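Local coordinates for putative sugar binding protein (Bacteroides vulgatus ATCC 8482, PDB 3KEZ), which probably binds glycans at the bacterial outer membrane as a calcium-containing member of the SusD family of nutrient-binding proteins, at residues 113-116 and 117-120; 126-129 and 130-134; 164-167 and 168-172; 288-291 and 292-296; 299-302 and 303-306. All blocks are in the same frame, centred on the assembly; numbering follows the deposited sequence.

Contact 1. Residues 113-116 and 117-120; sequences NDLK and GQAL
D114 and Q118, one helical turn apart on helix 109-134, meet through a side-chain hydrogen bond in which NE2 of Q118 donates to OD2 of D114 over 2.7 Å. The N-H points well at its acceptor, and the acceptor lies in the amide plane of Q118; OD2, for its part, is approached on its syn side but 31° out of the carboxylate plane. The carboxylate and amide planes are 62° apart. Two torsions bring the groups together: CG of D114 is trans to its backbone N (chi1 179°), which sets the carboxylate beside the carbonyl carbon of D114, where the extended chain of Q118, running back along the helix, reaches it. On the way, CG of Q118 passes 3.2 Å from the backbone O of D114, the same oxygen that accepts from N of Q118 at 2.7 Å. Further round the helix, K116 and L120 lie alongside each other, CG of the lysine 4.2 Å from CD1 of the leucine. The aliphatic part of K116 makes this contact, and its NZ goes on to a salt bridge with D100. The second shell fixes both partners of the polar pair: OD1 of D114 accepts from the backbone N of S185, and OE1 of Q118 is bonded to the hydroxyl of Y31. Separately, side-chain packing sets helix 109-134 among its neighbours, with L115 and Q118 against helix 20-34, A119 and L120 against helix 80-96, and L120 also against helix 166-183.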
loop_
_atom_site.group_PDB
_atom_site.type_symbol
_atom_site.label_atom_id
_atom_site.label_comp_id
_atom_site.label_asym_id
_atom_site.label_seq_id
_atom_site.Cartn_x
_atom_site.Cartn_y
_atom_site.Cartn_z
ATOM N N ASN A 113 -22.110 -11.012 -7.066
ATOM C CA ASN A 113 -21.156 -10.270 -7.870
ATOM C C ASN A 113 -20.127 -9.530 -7.017
ATOM O O ASN A 113 -18.936 -9.515 -7.347
ATOM C CB ASN A 113 -21.850 -9.343 -8.869
ATOM C CG ASN A 113 -22.403 -10.120 -10.054
ATOM O OD1 ASN A 113 -21.941 -11.229 -10.347
ATOM N ND2 ASN A 113 -23.416 -9.580 -10.697
ATOM N N ASP A 114 -20.562 -8.946 -5.913
ATOM C CA ASP A 114 -19.628 -8.216 -5.043
ATOM C C ASP A 114 -18.616 -9.148 -4.363
ATOM O O ASP A 114 -17.426 -8.830 -4.275
ATOM C CB ASP A 114 -20.388 -7.442 -3.979
ATOM C CG ASP A 114 -19.470 -6.707 -3.047
ATOM O OD1 ASP A 114 -18.939 -5.643 -3.444
ATOM O OD2 ASP A 114 -19.280 -7.209 -1.924
ATOM N N LEU A 115 -19.090 -10.308 -3.894
ATOM C CA LEU A 115 -18.194 -11.296 -3.299
ATOM C C LEU A 115 -17.125 -11.699 -4.325
ATOM O O LEU A 115 -15.944 -11.771 -4.006
ATOM C CB LEU A 115 -18.966 -12.520 -2.825
ATOM C CG LEU A 115 -19.982 -12.443 -1.671
ATOM C CD1 LEU A 115 -20.476 -13.842 -1.359
ATOM C CD2 LEU A 115 -19.351 -11.812 -0.452
ATOM N N LYS A 116 -17.549 -12.004 -5.551
ATOM C CA LYS A 116 -16.588 -12.345 -6.593
ATOM C C LYS A 116 -15.639 -11.177 -6.855
ATOM O O LYS A 116 -14.441 -11.373 -7.037
ATOM C CB LYS A 116 -17.333 -12.748 -7.872
ATOM C CG LYS A 116 -16.464 -13.066 -9.099
ATOM C CD LYS A 116 -17.365 -13.435 -10.335
ATOM C CE LYS A 116 -16.524 -13.549 -11.610
ATOM N NZ LYS A 116 -17.305 -14.002 -12.787
ATOM N N GLY A 117 -16.180 -9.963 -6.911
ATOM C CA GLY A 117 -15.346 -8.764 -7.063
ATOM C C GLY A 117 -14.329 -8.574 -5.963
ATOM O O GLY A 117 -13.187 -8.160 -6.191
ATOM N N GLN A 118 -14.727 -8.861 -4.736
ATOM C CA GLN A 118 -13.769 -8.771 -3.624
ATOM C C GLN A 118 -12.576 -9.722 -3.828
ATOM O O GLN A 118 -11.429 -9.321 -3.687
ATOM C CB GLN A 118 -14.464 -9.018 -2.279
ATOM C CG GLN A 118 -15.462 -7.936 -1.870
ATOM C CD GLN A 118 -16.018 -8.223 -0.484
ATOM O OE1 GLN A 118 -15.266 -8.585 0.403
ATOM N NE2 GLN A 118 -17.314 -8.054 -0.300
ATOM N N ALA A 119 -12.868 -10.952 -4.225
ATOM C CA ALA A 119 -11.843 -11.969 -4.486
ATOM C C ALA A 119 -10.891 -11.570 -5.614
ATOM O O ALA A 119 -9.668 -11.746 -5.498
ATOM C CB ALA A 119 -12.497 -13.295 -4.800
ATOM N N LEU A 120 -11.451 -11.021 -6.696
ATOM C CA LEU A 120 -10.673 -10.501 -7.817
ATOM C C LEU A 120 -9.777 -9.312 -7.406
ATOM O O LEU A 120 -8.604 -9.304 -7.729
ATOM C CB LEU A 120 -11.592 -10.073 -8.966
ATOM C CG LEU A 120 -12.141 -11.244 -9.790
ATOM C CD1 LEU A 120 -13.314 -10.826 -10.658
ATOM C CD2 LEU A 120 -10.997 -11.829 -10.642
#

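Contact 2. Residues 126-129 and 130-134; sequences ALFD and LTRIF
D129 and R132 form an i to i+3 salt bridge near the C-terminal end of helix 109-134, and F128 adds an aromatic surface beneath the arginine. The guanidinium comes side-on, but both of its nitrogens use a single oxygen: NE of R132 lies 3.0 Å from OD1 of D129, and NH2 of R132 lies 2.8 Å from that same atom. Both donors reach OD1 from one face of the carboxylate, whose plane is 36° from that of the guanidinium. CG of R132 sits between its backbone N and carbonyl carbon (chi1 64°), a choice that sends the extended chain back along the helix over F128. There CD of R132 makes a CH-pi contact 4.0 Å from the ring centroid of F128, and ring and guanidinium lie only 25° from parallel. The remaining polar ends have partners on other parts of the chain: OD2 of D129 the hydroxyl of Y40, NH1 of R132 that of Y208, whose ring also meets F128 edge to face. On another side of the helix, O of L127 accepts twice from T131, from opposite faces of its carbonyl plane: N of T131 is 2.9 Å away and OG1 of T131 2.8 Å.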
loop_
_atom_site.group_PDB
_atom_site.type_symbol
_atom_site.label_atom_id
_atom_site.label_comp_id
_atom_site.label_asym_id
_atom_site.label_seq_id
_atom_site.Cartn_x
_atom_site.Cartn_y
_atom_site.Cartn_z
ATOM N N ALA A 126 -2.787 -8.619 -4.154
ATOM C CA ALA A 126 -1.754 -9.510 -3.598
ATOM C C ALA A 126 -0.662 -9.790 -4.641
ATOM O O ALA A 126 0.539 -9.790 -4.308
ATOM C CB ALA A 126 -2.377 -10.816 -3.079
ATOM N N LEU A 127 -1.063 -10.027 -5.898
ATOM C CA LEU A 127 -0.077 -10.283 -6.944
ATOM C C LEU A 127 0.713 -8.989 -7.241
ATOM O O LEU A 127 1.914 -9.051 -7.475
ATOM C CB LEU A 127 -0.694 -10.869 -8.221
ATOM C CG LEU A 127 0.237 -11.191 -9.428
ATOM C CD1 LEU A 127 1.353 -12.103 -8.993
ATOM C CD2 LEU A 127 -0.605 -11.809 -10.573
ATOM N N PHE A 128 0.066 -7.829 -7.164
ATOM C CA PHE A 128 0.782 -6.541 -7.320
ATOM C C PHE A 128 1.864 -6.394 -6.239
ATOM O O PHE A 128 3.015 -6.048 -6.544
ATOM C CB PHE A 128 -0.199 -5.365 -7.312
ATOM C CG PHE A 128 0.455 -4.003 -7.429
ATOM C CD1 PHE A 128 1.194 -3.655 -8.542
ATOM C CD2 PHE A 128 0.275 -3.035 -6.432
ATOM C CE1 PHE A 128 1.736 -2.368 -8.665
ATOM C CE2 PHE A 128 0.830 -1.793 -6.543
ATOM C CZ PHE A 128 1.530 -1.442 -7.660
ATOM N N ASP A 129 1.524 -6.704 -4.987
ATOM C CA ASP A 129 2.513 -6.616 -3.927
ATOM C C ASP A 129 3.659 -7.599 -4.144
ATOM O O ASP A 129 4.827 -7.241 -3.975
ATOM C CB ASP A 129 1.870 -6.755 -2.529
ATOM C CG ASP A 129 1.420 -5.430 -1.967
ATOM O OD1 ASP A 129 2.229 -4.488 -2.072
ATOM O OD2 ASP A 129 0.268 -5.305 -1.454
ATOM N N LEU A 130 3.359 -8.833 -4.534
ATOM C CA LEU A 130 4.438 -9.780 -4.801
ATOM C C LEU A 130 5.319 -9.225 -5.938
ATOM O O LEU A 130 6.524 -9.305 -5.877
ATOM C CB LEU A 130 3.921 -11.186 -5.166
ATOM C CG LEU A 130 3.411 -12.113 -4.050
ATOM C CD1 LEU A 130 2.579 -13.247 -4.653
ATOM C CD2 LEU A 130 4.561 -12.687 -3.258
ATOM N N THR A 131 4.710 -8.646 -6.950
ATOM C CA THR A 131 5.461 -8.227 -8.130
ATOM C C THR A 131 6.357 -7.036 -7.826
ATOM O O THR A 131 7.494 -6.996 -8.248
ATOM C CB THR A 131 4.476 -7.942 -9.289
ATOM O OG1 THR A 131 3.733 -9.136 -9.583
ATOM C CG2 THR A 131 5.224 -7.475 -10.570
ATOM N N ARG A 132 5.869 -6.071 -7.058
ATOM C CA ARG A 132 6.708 -4.915 -6.713
ATOM C C ARG A 132 7.783 -5.202 -5.653
ATOM O O ARG A 132 8.864 -4.566 -5.650
ATOM C CB ARG A 132 5.884 -3.675 -6.376
ATOM C CG ARG A 132 5.020 -3.729 -5.186
ATOM C CD ARG A 132 4.174 -2.464 -5.131
ATOM N NE ARG A 132 3.296 -2.499 -3.977
ATOM C CZ ARG A 132 2.717 -1.456 -3.393
ATOM N NH1 ARG A 132 2.905 -0.215 -3.831
ATOM N NH2 ARG A 132 1.956 -1.665 -2.325
ATOM N N ILE A 133 7.522 -6.188 -4.804
ATOM C CA ILE A 133 8.481 -6.598 -3.769
ATOM C C ILE A 133 9.632 -7.419 -4.361
ATOM O O ILE A 133 10.785 -7.182 -3.991
ATOM C CB ILE A 133 7.805 -7.357 -2.579
ATOM C CG1 ILE A 133 6.912 -6.421 -1.765
ATOM C CG2 ILE A 133 8.865 -8.046 -1.605
ATOM C CD1 ILE A 133 5.923 -7.179 -0.828
ATOM N N PHE A 134 9.319 -8.345 -5.271
ATOM C CA PHE A 134 10.286 -9.343 -5.727
ATOM C C PHE A 134 10.786 -9.167 -7.175
ATOM O O PHE A 134 11.675 -9.911 -7.590
ATOM C CB PHE A 134 9.732 -10.772 -5.553
ATOM C CG PHE A 134 9.529 -11.179 -4.092
ATOM C CD1 PHE A 134 10.596 -11.583 -3.318
ATOM C CD2 PHE A 134 8.265 -11.117 -3.512
ATOM C CE1 PHE A 134 10.422 -11.916 -1.977
ATOM C CE2 PHE A 134 8.068 -11.492 -2.168
ATOM C CZ PHE A 134 9.129 -11.860 -1.405
#

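Contact 3. Residues 164-167 and 168-172; sequences NTVA and ECYTE
A single carboxylate oxygen, OE1 of E168, reaches back past the start of helix 166-183 and accepts two hydrogen bonds from consecutive residues. The backbone N of T165 donates to OE1 of E168 over 3.0 Å, on the anti side, tilted 32° out of the carboxylate plane, and ND2 of N164 donates to the same OE1 from an equal 3.0 Å. The two donors arrive from opposite faces of the carboxylate plane, the amide from well above it, so the oxygen is gripped from both sides; the side chains of N164 and E168 cross at about a right angle. T165 returns the bond: its OG1 accepts from the backbone N of E168 at 3.1 Å. That hydroxyl stands between the backbone N and carbonyl carbon of its own residue (chi1 62°), which turns it inward over the first turn, where CG of E168 comes within 3.2 Å of OG1 of T165. The oxygen of the same amide, OD1 of N164, accepts from the backbone N of I150, anchoring the residue ahead of the cap. Across the first turn, V166 and Y170 lie side by side, CG1 of the valine 3.7 Å from CE1 of the tyrosine, while O of V166 sits at the edge of the Y170 ring. Y170 and C169 carry the turn against helix 109-134, and Y170 also touches helix 195-209. The reciprocal bonds between T165 as N-cap and E168 three residues later are those of a capping box, here extended by the amide of N164.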
loop_
_atom_site.group_PDB
_atom_site.type_symbol
_atom_site.label_atom_id
_atom_site.label_comp_id
_atom_site.label_asym_id
_atom_site.label_seq_id
_atom_site.Cartn_x
_atom_site.Cartn_y
_atom_site.Cartn_z
ATOM N N ASN A 164 6.859 -15.994 -13.621
ATOM C CA ASN A 164 6.462 -15.259 -14.834
ATOM C C ASN A 164 7.178 -13.901 -14.914
ATOM O O ASN A 164 7.867 -13.491 -13.971
ATOM C CB ASN A 164 4.957 -15.075 -14.819
ATOM C CG ASN A 164 4.248 -16.374 -15.017
ATOM O OD1 ASN A 164 3.924 -17.094 -14.053
ATOM N ND2 ASN A 164 4.101 -16.744 -16.267
ATOM N N THR A 165 7.013 -13.182 -16.014
ATOM C CA THR A 165 7.660 -11.897 -16.118
ATOM C C THR A 165 6.830 -10.852 -15.386
ATOM O O THR A 165 5.613 -11.055 -15.105
ATOM C CB THR A 165 7.865 -11.457 -17.572
ATOM O OG1 THR A 165 6.592 -11.331 -18.186
ATOM C CG2 THR A 165 8.773 -12.454 -18.340
ATOM N N VAL A 166 7.479 -9.737 -15.071
ATOM C CA VAL A 166 6.774 -8.603 -14.495
ATOM C C VAL A 166 5.607 -8.189 -15.430
ATOM O O VAL A 166 4.510 -7.938 -14.953
ATOM C CB VAL A 166 7.721 -7.435 -14.167
ATOM C CG1 VAL A 166 6.944 -6.165 -13.938
ATOM C CG2 VAL A 166 8.654 -7.776 -12.979
ATOM N N ALA A 167 5.833 -8.158 -16.751
ATOM C CA ALA A 167 4.765 -7.830 -17.720
ATOM C C ALA A 167 3.576 -8.788 -17.614
ATOM O O ALA A 167 2.431 -8.345 -17.591
ATOM C CB ALA A 167 5.319 -7.763 -19.194
ATOM N N GLU A 168 3.835 -10.092 -17.543
ATOM C CA GLU A 168 2.758 -11.080 -17.464
ATOM C C GLU A 168 1.966 -10.898 -16.191
ATOM O O GLU A 168 0.727 -10.997 -16.192
ATOM C CB GLU A 168 3.294 -12.528 -17.540
ATOM C CG GLU A 168 3.863 -12.804 -18.883
ATOM C CD GLU A 168 4.641 -14.093 -18.964
ATOM O OE1 GLU A 168 5.275 -14.546 -17.990
ATOM O OE2 GLU A 168 4.620 -14.626 -20.054
ATOM N N CYS A 169 2.678 -10.605 -15.108
ATOM C CA CYS A 169 2.023 -10.351 -13.831
ATOM C C CYS A 169 1.088 -9.146 -13.888
ATOM O O CYS A 169 -0.027 -9.208 -13.355
ATOM C CB CYS A 169 3.035 -10.194 -12.691
ATOM S SG CYS A 169 3.897 -11.721 -12.267
ATOM N N TYR A 170 1.542 -8.057 -14.510
ATOM C CA TYR A 170 0.716 -6.849 -14.645
ATOM C C TYR A 170 -0.539 -7.135 -15.458
ATOM O O TYR A 170 -1.623 -6.587 -15.163
ATOM C CB TYR A 170 1.521 -5.682 -15.267
ATOM C CG TYR A 170 2.211 -4.795 -14.241
ATOM C CD1 TYR A 170 3.385 -5.197 -13.590
ATOM C CD2 TYR A 170 1.661 -3.552 -13.903
ATOM C CE1 TYR A 170 4.016 -4.363 -12.628
ATOM C CE2 TYR A 170 2.264 -2.723 -12.936
ATOM C CZ TYR A 170 3.439 -3.128 -12.307
ATOM O OH TYR A 170 3.975 -2.277 -11.375
ATOM N N THR A 171 -0.400 -7.965 -16.501
ATOM C CA THR A 171 -1.572 -8.358 -17.283
ATOM C C THR A 171 -2.649 -8.948 -16.367
ATOM O O THR A 171 -3.811 -8.578 -16.471
ATOM C CB THR A 171 -1.184 -9.318 -18.409
ATOM O OG1 THR A 171 -0.268 -8.638 -19.284
ATOM C CG2 THR A 171 -2.381 -9.776 -19.178
ATOM N N GLU A 172 -2.228 -9.831 -15.457
ATOM C CA GLU A 172 -3.135 -10.519 -14.513
ATOM C C GLU A 172 -3.681 -9.566 -13.463
ATOM O O GLU A 172 -4.887 -9.616 -13.141
ATOM C CB GLU A 172 -2.433 -11.702 -13.834
ATOM C CG GLU A 172 -2.084 -12.867 -14.717
ATOM C CD GLU A 172 -3.214 -13.285 -15.669
ATOM O OE1 GLU A 172 -4.373 -13.444 -15.231
ATOM O OE2 GLU A 172 -2.940 -13.416 -16.872
#

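Contact 4. Residues 288-291 and 292-296; sequences CSFY and QLLKK
Helix 288-295 is a short helix of the SusD-family region, and along it K295 and Y291, residues i+4 and i, make a CH-pi contact. CD of K295 lies over one face of the Y291 ring, 3.7 Å from the centroid and 20° off the ring normal; its nearest ring atoms include CZ of Y291, 3.5 Å from that same CD. The lysine reaches this place because its CG stands between the backbone N and the carbonyl carbon (chi1 76°), and the chain then bends at its outer torsions instead of running out straight. Y291 meets it with CG trans to the backbone N, the ring leaning along the helix toward its C-terminal end. Polar ends on this side converge on one loop: NZ of K295 forms a salt bridge with D416, NE2 of Q292 bonds to the same carboxylate, and OH of Y291 bonds to D418. The acidic loop would probably favour the charged form of the lysine while the ring supports its aliphatic part. On another side of the helix, F290 is met by two leucines: CE1 of F290 is 3.9 Å from CD2 of L293, and CE2 of F290 is 4.0 Å from CD2 of L294, whose side chain runs alongside that of F290 and points the same way. These leucines continue onto helix 381-392. Beneath both groups run ordinary backbone bonds, such as N of K295 to O of Y291 at 2.9 Å. F290 with L294 and Y291 with K295 are examples of i to i+4 aromatic-aliphatic pairing along one short alpha-helix.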
loop_
_atom_site.group_PDB
_atom_site.type_symbol
_atom_site.label_atom_id
_atom_site.label_comp_id
_atom_site.label_asym_id
_atom_site.label_seq_id
_atom_site.Cartn_x
_atom_site.Cartn_y
_atom_site.Cartn_z
ATOM N N CYS A 288 15.442 13.123 9.201
ATOM C CA CYS A 288 15.580 14.581 9.340
ATOM C C CYS A 288 15.228 15.342 8.075
ATOM O O CYS A 288 14.591 16.404 8.124
ATOM C CB CYS A 288 16.993 14.937 9.757
ATOM S SG CYS A 288 17.375 14.376 11.452
ATOM N N SER A 289 15.693 14.830 6.943
ATOM C CA SER A 289 15.395 15.461 5.656
ATOM C C SER A 289 13.878 15.550 5.400
ATOM O O SER A 289 13.405 16.559 4.880
ATOM C CB SER A 289 16.082 14.744 4.481
ATOM O OG SER A 289 15.775 13.355 4.394
ATOM N N PHE A 290 13.117 14.522 5.785
ATOM C CA PHE A 290 11.671 14.584 5.576
ATOM C C PHE A 290 11.013 15.589 6.553
ATOM O O PHE A 290 10.140 16.351 6.166
ATOM C CB PHE A 290 10.988 13.238 5.732
ATOM C CG PHE A 290 9.488 13.338 5.627
ATOM C CD1 PHE A 290 8.890 13.478 4.400
ATOM C CD2 PHE A 290 8.694 13.339 6.751
ATOM C CE1 PHE A 290 7.499 13.570 4.293
ATOM C CE2 PHE A 290 7.339 13.465 6.656
ATOM C CZ PHE A 290 6.732 13.571 5.403
ATOM N N TYR A 291 11.441 15.567 7.811
ATOM C CA TYR A 291 10.981 16.576 8.775
ATOM C C TYR A 291 11.239 18.001 8.271
ATOM O O TYR A 291 10.346 18.859 8.332
ATOM C CB TYR A 291 11.620 16.344 10.138
ATOM C CG TYR A 291 11.174 17.296 11.215
ATOM C CD1 TYR A 291 9.827 17.531 11.450
ATOM C CD2 TYR A 291 12.106 17.982 11.987
ATOM C CE1 TYR A 291 9.408 18.391 12.436
ATOM C CE2 TYR A 291 11.702 18.866 12.983
ATOM C CZ TYR A 291 10.360 19.059 13.201
ATOM O OH TYR A 291 9.976 19.919 14.155
ATOM N N GLN A 292 12.446 18.243 7.745
ATOM C CA GLN A 292 12.785 19.562 7.199
ATOM C C GLN A 292 11.954 19.959 5.969
ATOM O O GLN A 292 11.498 21.110 5.877
ATOM C CB GLN A 292 14.266 19.667 6.937
ATOM C CG GLN A 292 15.015 19.679 8.275
ATOM C CD GLN A 292 16.512 19.703 8.140
ATOM O OE1 GLN A 292 17.070 19.540 7.041
ATOM N NE2 GLN A 292 17.190 19.857 9.280
ATOM N N LEU A 293 11.728 19.017 5.060
ATOM C CA LEU A 293 10.800 19.217 3.928
ATOM C C LEU A 293 9.397 19.573 4.415
ATOM O O LEU A 293 8.764 20.504 3.895
ATOM C CB LEU A 293 10.774 17.952 3.036
ATOM C CG LEU A 293 9.567 17.478 2.184
ATOM C CD1 LEU A 293 9.971 16.248 1.450
ATOM C CD2 LEU A 293 8.330 17.120 2.957
ATOM N N LEU A 294 8.905 18.832 5.419
ATOM C CA LEU A 294 7.524 18.988 5.860
ATOM C C LEU A 294 7.374 20.333 6.562
ATOM O O LEU A 294 6.404 21.051 6.330
ATOM C CB LEU A 294 7.051 17.821 6.749
ATOM C CG LEU A 294 5.547 17.726 7.071
ATOM C CD1 LEU A 294 4.687 17.628 5.814
ATOM C CD2 LEU A 294 5.203 16.566 8.062
ATOM N N LYS A 295 8.357 20.700 7.385
ATOM C CA LYS A 295 8.234 21.922 8.142
ATOM C C LYS A 295 8.593 23.199 7.374
ATOM O O LYS A 295 8.433 24.299 7.923
ATOM C CB LYS A 295 8.989 21.813 9.461
ATOM C CG LYS A 295 10.484 21.934 9.416
ATOM C CD LYS A 295 11.025 21.568 10.837
ATOM C CE LYS A 295 12.006 22.567 11.387
ATOM N NZ LYS A 295 13.425 22.086 11.370
ATOM N N LYS A 296 9.031 23.080 6.118
ATOM C CA LYS A 296 9.195 24.252 5.254
ATOM C C LYS A 296 7.947 25.149 5.320
ATOM O O LYS A 296 8.081 26.371 5.375
ATOM C CB LYS A 296 9.508 23.868 3.811
ATOM C CG LYS A 296 9.870 25.041 2.907
#

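Contact 5. Residues 299-302 and 303-306; sequences KDVR and LKIL
An Asx turn leads into the short 3-10 segment 301-304, where D300 and L303 are joined by the bond from N of L303 to O of D300, 3.0 Å long. CB of L303 also rests 3.4 Å from that carbonyl oxygen. The carboxylate of D300 starts the turn: its OD1 accepts from the backbone N of R302 at 2.9 Å, through the anti lone pair. The syn lone pair of the same atom takes NE of R302, and OD2 of D300 receives NH2 of R302 at 2.8 Å in an almost perfectly straight bond, giving a side-on, two-pronged salt bridge. A bend at chi3 (-64°) folds the arginine back to make this possible. Successive i to i+3 bonds then form the 3-10 turns: N of K304 donates to O of V301 at 2.9 Å, and N of I305 donates to O of R302 at 3.2 Å, every donor standing well above the carbonyl plane. CG1 of I305 closes on that last oxygen, 3.2 Å from O of R302. Outside the turn, NH1 of R302 forms salt bridges with E387 and E391, two further carboxylates that probably help keep the buried guanidinium charged. L303 and D300 pack on L294 of helix 288-295, and V301 on Y239 and P240.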
loop_
_atom_site.group_PDB
_atom_site.type_symbol
_atom_site.label_atom_id
_atom_site.label_comp_id
_atom_site.label_asym_id
_atom_site.label_seq_id
_atom_site.Cartn_x
_atom_site.Cartn_y
_atom_site.Cartn_z
ATOM N N LYS A 299 2.594 25.805 8.710
ATOM C CA LYS A 299 1.145 25.629 8.911
ATOM C C LYS A 299 0.605 24.383 8.234
ATOM O O LYS A 299 -0.617 24.166 8.170
ATOM C CB LYS A 299 0.399 26.876 8.485
ATOM C CG LYS A 299 0.751 28.057 9.395
ATOM C CD LYS A 299 0.184 29.345 8.869
ATOM C CE LYS A 299 0.503 30.474 9.801
ATOM N NZ LYS A 299 0.215 30.107 11.213
ATOM N N ASP A 300 1.508 23.531 7.764
ATOM C CA ASP A 300 1.106 22.311 7.090
ATOM C C ASP A 300 0.431 21.426 8.129
ATOM O O ASP A 300 1.048 21.065 9.152
ATOM C CB ASP A 300 2.334 21.623 6.435
ATOM C CG ASP A 300 1.945 20.471 5.516
ATOM O OD1 ASP A 300 1.127 19.618 5.937
ATOM O OD2 ASP A 300 2.418 20.427 4.370
ATOM N N VAL A 301 -0.830 21.060 7.890
ATOM C CA VAL A 301 -1.589 20.292 8.905
ATOM C C VAL A 301 -0.946 18.924 9.180
ATOM O O VAL A 301 -1.102 18.365 10.261
ATOM C CB VAL A 301 -3.055 20.114 8.507
ATOM C CG1 VAL A 301 -3.190 18.997 7.489
ATOM C CG2 VAL A 301 -3.940 19.897 9.743
ATOM N N ARG A 302 -0.152 18.399 8.254
ATOM C CA ARG A 302 0.442 17.094 8.479
ATOM C C ARG A 302 1.551 17.110 9.546
ATOM O O ARG A 302 1.902 16.069 10.103
ATOM C CB ARG A 302 0.921 16.491 7.149
ATOM C CG ARG A 302 -0.256 16.206 6.218
ATOM C CD ARG A 302 0.139 16.050 4.757
ATOM N NE ARG A 302 0.690 17.285 4.193
ATOM C CZ ARG A 302 0.679 17.589 2.893
ATOM N NH1 ARG A 302 0.126 16.768 1.986
ATOM N NH2 ARG A 302 1.237 18.709 2.499
ATOM N N LEU A 303 2.096 18.290 9.847
ATOM C CA LEU A 303 2.974 18.416 11.009
ATOM C C LEU A 303 2.236 17.973 12.281
ATOM O O LEU A 303 2.865 17.424 13.183
ATOM C CB LEU A 303 3.515 19.842 11.177
ATOM C CG LEU A 303 4.511 20.319 10.116
ATOM C CD1 LEU A 303 4.655 21.853 10.105
ATOM C CD2 LEU A 303 5.839 19.630 10.419
ATOM N N LYS A 304 0.911 18.137 12.329
ATOM C CA LYS A 304 0.165 17.783 13.542
ATOM C C LYS A 304 -0.098 16.292 13.761
ATOM O O LYS A 304 -0.735 15.921 14.749
ATOM C CB LYS A 304 -1.161 18.533 13.559
ATOM C CG LYS A 304 -1.009 20.019 13.776
ATOM C CD LYS A 304 -2.353 20.713 13.614
ATOM C CE LYS A 304 -2.290 22.173 14.050
ATOM N NZ LYS A 304 -3.654 22.746 14.188
ATOM N N ILE A 305 0.361 15.438 12.846
ATOM C CA ILE A 305 0.288 13.994 13.055
ATOM C C ILE A 305 1.656 13.400 13.362
ATOM O O ILE A 305 1.837 12.189 13.282
ATOM C CB ILE A 305 -0.422 13.217 11.903
ATOM C CG1 ILE A 305 0.252 13.377 10.530
ATOM C CG2 ILE A 305 -1.918 13.565 11.865
ATOM C CD1 ILE A 305 1.672 12.778 10.460
ATOM N N LEU A 306 2.598 14.260 13.711
ATOM C CA LEU A 306 3.902 13.851 14.170
ATOM C C LEU A 306 3.864 13.814 15.692
ATOM O O LEU A 306 3.358 14.720 16.333
ATOM C CB LEU A 306 4.978 14.821 13.672
ATOM C CG LEU A 306 5.245 14.965 12.156
ATOM C CD1 LEU A 306 6.502 15.858 12.004
ATOM C CD2 LEU A 306 5.377 13.554 11.468
#

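Contacts 1, 2 and 5 are buried, whereas contacts 3 and 4 are only partly so. Contacts 1 and 2 lie on the same helix, 109-134, with centres about 20 Å apart, and contact 3 opens helix 166-183, which packs against contact 2 through T131 with C169 and F128 with Y170. Contacts 4 and 5 form a second touching pair on the other side of the chain's centre, joined by L294 with L303 and Y291 with L306. Amide-to-carboxylate bonds occur in contact 1, in mid-helix, and in contact 3, at a helix start, where a backbone N shares the oxygen; salt bridges mark 2 and 5, and contact 4 relies on aromatic and aliphatic surfaces.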